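Local structure of 5'-nucleotidase SurE (Aquifex aeolicus, 2WQK) at residues Pro2-Asp10 against Pro86-Glu95. The protein is a metal-dependent phosphatase of the SurE family, predicted to hydrolyse nucleoside 5'-monophosphates to nucleoside and phosphate. Sequence-based numbering, arbitrary orientation.
Sequences PTFLLVNDD and PDLVLSGINE. With NA (sodium ion), chain D; SO4 (sulfate ion), chain C.
D87 and T3 fasten the two segments together just where strands 3-7 and 88-94 begin. The carboxylate of D87 takes the T3 amide on the anti side of OD2 (N to OD2 2.8 Å), 24° out of its plane, while the D87 amide donates back to T3 O. A leucine in place of D87 would probably leave the T3 amide without this acceptor and the start of strand 3-7 less firmly held. Beyond this pair the strands run parallel: L5 donates to L88 O and accepts from L90 N, and V7 donates to L90 O and accepts from G92 N. On one face F4 lies alongside L88, and L90 reaches F4 CB with its CD1 (4.0 Å), under helix 135-152; on the other, L5 CB touches P86 CG, and V7 and V89 pack on helix 69-80.

Just past strand 3-7, D10 CB lies beside the E95 carboxylate (CB to OE1 4.0 Å). With CG anti to the carbonyl carbon (chi1 -59°), the D10 carboxylate is carried across the N94 amide, whose ND2 bonds to G96 O, their planes 21° apart. OD1 binds the sodium ion at 2.3 Å, as do N94 OD1 and S40. OD2 accepts the E95 amide on its syn side (N to OD2 3.0 Å) and a water that bridges I93 O and N8 ND2, itself bonded to G11 O; these donors probably offset the closeness of OD2 to N94 OD1 (3.0 Å). A sulfate, probably from the crystallisation liquor, and a water also bind the sodium. N94 at the end of one central strand and D10 in the loop after its neighbour thus meet at one metal, in the SurE active site, where a divalent cation is predicted to bind.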
loop_
_atom_site.group_PDB
_atom_site.type_symbol
_atom_site.label_atom_id
_atom_site.label_comp_id
_atom_site.label_asym_id
_atom_site.label_seq_id
_atom_site.Cartn_x
_atom_site.Cartn_y
_atom_site.Cartn_z
ATOM N N PRO A 2 26.884 -23.834 16.057
ATOM C CA PRO A 2 25.749 -23.775 15.120
ATOM C C PRO A 2 25.519 -22.357 14.627
ATOM O O PRO A 2 26.006 -21.405 15.245
ATOM C CB PRO A 2 24.564 -24.220 15.982
ATOM C CG PRO A 2 25.136 -24.958 17.066
ATOM C CD PRO A 2 26.464 -24.431 17.329
ATOM N N THR A 3 24.738 -22.233 13.541
ATOM C CA THR A 3 24.420 -20.948 12.957
ATOM C C THR A 3 22.923 -20.920 12.687
ATOM O O THR A 3 22.364 -21.933 12.191
ATOM C CB THR A 3 25.223 -20.698 11.646
ATOM O OG1 THR A 3 26.635 -20.730 11.927
ATOM C CG2 THR A 3 24.839 -19.382 10.953
ATOM N N PHE A 4 22.305 -19.791 13.047
ATOM C CA PHE A 4 20.863 -19.602 12.829
ATOM C C PHE A 4 20.650 -18.414 11.915
ATOM O O PHE A 4 21.255 -17.371 12.095
ATOM C CB PHE A 4 20.145 -19.330 14.146
ATOM C CG PHE A 4 20.623 -20.206 15.268
ATOM C CD1 PHE A 4 20.460 -21.563 15.204
ATOM C CD2 PHE A 4 21.276 -19.666 16.379
ATOM C CE1 PHE A 4 20.911 -22.385 16.208
ATOM C CE2 PHE A 4 21.715 -20.507 17.382
ATOM C CZ PHE A 4 21.539 -21.845 17.288
ATOM N N LEU A 5 19.729 -18.573 10.944
ATOM C CA LEU A 5 19.279 -17.463 10.116
ATOM C C LEU A 5 17.929 -17.040 10.727
ATOM O O LEU A 5 16.984 -17.830 10.726
ATOM C CB LEU A 5 19.095 -17.911 8.664
ATOM C CG LEU A 5 18.542 -16.846 7.707
ATOM C CD1 LEU A 5 19.378 -15.614 7.742
ATOM C CD2 LEU A 5 18.418 -17.406 6.270
ATOM N N LEU A 6 17.880 -15.822 11.252
ATOM C CA LEU A 6 16.736 -15.308 11.992
ATOM C C LEU A 6 16.117 -14.173 11.212
ATOM O O LEU A 6 16.783 -13.188 10.850
ATOM C CB LEU A 6 17.212 -14.796 13.366
ATOM C CG LEU A 6 16.177 -14.096 14.255
ATOM C CD1 LEU A 6 14.948 -14.969 14.513
ATOM C CD2 LEU A 6 16.788 -13.624 15.578
ATOM N N VAL A 7 14.811 -14.308 10.958
ATOM C CA VAL A 7 14.046 -13.327 10.200
ATOM C C VAL A 7 12.806 -12.986 11.017
ATOM O O VAL A 7 12.504 -13.626 12.029
ATOM C CB VAL A 7 13.637 -13.878 8.805
ATOM C CG1 VAL A 7 14.881 -14.396 8.077
ATOM C CG2 VAL A 7 12.548 -14.963 8.921
ATOM N N ASN A 8 12.068 -11.977 10.562
ATOM C CA ASN A 8 10.745 -11.730 11.118
ATOM C C ASN A 8 9.888 -10.983 10.087
ATOM O O ASN A 8 10.322 -10.779 8.944
ATOM C CB ASN A 8 10.770 -11.013 12.469
ATOM C CG ASN A 8 10.986 -9.495 12.347
ATOM O OD1 ASN A 8 11.411 -8.998 11.304
ATOM N ND2 ASN A 8 10.736 -8.759 13.448
ATOM N N ASP A 9 8.683 -10.613 10.516
ATOM C CA ASP A 9 7.768 -9.831 9.688
ATOM C C ASP A 9 7.516 -8.410 10.205
ATOM O O ASP A 9 6.901 -7.610 9.520
ATOM C CB ASP A 9 6.418 -10.587 9.576
ATOM C CG ASP A 9 5.635 -10.223 8.345
ATOM O OD1 ASP A 9 6.195 -9.851 7.303
ATOM O OD2 ASP A 9 4.407 -10.308 8.458
ATOM N N ASP A 10 7.919 -8.130 11.446
ATOM C CA ASP A 10 7.644 -6.867 12.108
ATOM C C ASP A 10 8.712 -5.815 11.874
ATOM O O ASP A 10 8.480 -4.634 12.164
ATOM C CB ASP A 10 7.450 -7.108 13.609
ATOM C CG ASP A 10 6.306 -8.084 13.908
ATOM O OD1 ASP A 10 5.224 -7.937 13.240
ATOM O OD2 ASP A 10 6.464 -8.969 14.791
ATOM N N PRO A 86 22.319 -22.949 7.176
ATOM C CA PRO A 86 22.448 -22.816 8.602
ATOM C C PRO A 86 21.822 -24.037 9.266
ATOM O O PRO A 86 21.159 -24.851 8.565
ATOM C CB PRO A 86 21.689 -21.528 8.874
ATOM C CG PRO A 86 20.590 -21.585 7.878
ATOM C CD PRO A 86 21.203 -22.120 6.666
ATOM N N ASP A 87 21.998 -24.181 10.586
ATOM C CA ASP A 87 21.398 -25.278 11.298
ATOM C C ASP A 87 19.879 -25.145 11.355
ATOM O O ASP A 87 19.170 -26.170 11.334
ATOM C CB ASP A 87 21.994 -25.395 12.700
ATOM C CG ASP A 87 23.467 -25.746 12.644
ATOM O OD1 ASP A 87 23.739 -26.955 12.640
ATOM O OD2 ASP A 87 24.330 -24.849 12.491
ATOM N N LEU A 88 19.424 -23.911 11.496
ATOM C CA LEU A 88 17.990 -23.605 11.563
ATOM C C LEU A 88 17.704 -22.254 10.940
ATOM O O LEU A 88 18.557 -21.364 10.929
ATOM C CB LEU A 88 17.471 -23.527 13.021
ATOM C CG LEU A 88 17.498 -24.787 13.898
ATOM C CD1 LEU A 88 17.357 -24.465 15.407
ATOM C CD2 LEU A 88 16.420 -25.751 13.500
ATOM N N VAL A 89 16.486 -22.155 10.367
ATOM C CA VAL A 89 15.888 -20.879 10.048
ATOM C C VAL A 89 14.822 -20.643 11.107
ATOM O O VAL A 89 13.994 -21.543 11.392
ATOM C CB VAL A 89 15.232 -20.859 8.628
ATOM C CG1 VAL A 89 14.354 -19.633 8.505
ATOM C CG2 VAL A 89 16.341 -20.963 7.556
ATOM N N LEU A 90 14.865 -19.457 11.723
ATOM C CA LEU A 90 13.962 -19.084 12.823
ATOM C C LEU A 90 13.277 -17.803 12.417
ATOM O O LEU A 90 13.878 -16.955 11.790
ATOM C CB LEU A 90 14.785 -18.834 14.109
ATOM C CG LEU A 90 15.627 -20.052 14.540
ATOM C CD1 LEU A 90 16.512 -19.698 15.751
ATOM C CD2 LEU A 90 14.795 -21.286 14.847
ATOM N N SER A 91 11.993 -17.695 12.744
ATOM C CA SER A 91 11.222 -16.528 12.373
ATOM C C SER A 91 10.396 -16.060 13.558
ATOM O O SER A 91 9.640 -16.832 14.120
ATOM C CB SER A 91 10.265 -16.918 11.224
ATOM O OG SER A 91 9.570 -15.800 10.757
ATOM N N GLY A 92 10.589 -14.814 13.943
ATOM C CA GLY A 92 9.898 -14.248 15.103
ATOM C C GLY A 92 10.865 -13.471 15.982
ATOM O O GLY A 92 11.940 -13.069 15.525
ATOM N N ILE A 93 10.464 -13.211 17.235
ATOM C CA ILE A 93 9.180 -13.509 17.825
ATOM C C ILE A 93 8.161 -12.518 17.371
ATOM O O ILE A 93 8.328 -11.312 17.524
ATOM C CB ILE A 93 9.239 -13.401 19.373
ATOM C CG1 ILE A 93 10.299 -14.348 19.940
ATOM C CG2 ILE A 93 7.841 -13.662 19.991
ATOM C CD1 ILE A 93 10.901 -13.885 21.296
ATOM N N ASN A 94 7.078 -13.025 16.769
ATOM C CA ASN A 94 6.035 -12.147 16.288
ATOM C C ASN A 94 5.337 -11.378 17.391
ATOM O O ASN A 94 5.109 -11.910 18.447
ATOM C CB ASN A 94 4.954 -12.920 15.500
ATOM C CG ASN A 94 4.084 -11.987 14.635
ATOM O OD1 ASN A 94 4.607 -11.178 13.868
ATOM N ND2 ASN A 94 2.740 -12.112 14.773
ATOM N N GLU A 95 4.969 -10.147 17.058
ATOM C CA GLU A 95 4.174 -9.312 17.930
ATOM C C GLU A 95 2.708 -9.706 17.697
ATOM O O GLU A 95 1.970 -9.054 16.923
ATOM C CB GLU A 95 4.381 -7.839 17.590
ATOM C CG GLU A 95 5.788 -7.325 17.675
ATOM C CD GLU A 95 5.907 -5.910 17.105
ATOM O OE1 GLU A 95 5.006 -5.474 16.318
ATOM O OE2 GLU A 95 6.889 -5.233 17.455
HETATM NA NA NA D . 3.597 -9.500 12.620
HETATM S S SO4 C . 2.484 -11.889 10.961
HETATM O O1 SO4 C . 1.675 -11.308 12.031
HETATM O O2 SO4 C . 3.681 -11.006 10.787
HETATM O O3 SO4 C . 2.968 -13.172 11.324
HETATM O O4 SO4 C . 1.734 -11.957 9.667
HETATM O O HOH W 1 9.002 -9.301 15.835
HETATM O O HOH W 2 7.434 -11.429 13.003
HETATM O O HOH W 3 2.783 -6.156 14.435
HETATM O O HOH W 4 1.837 -8.792 14.169
#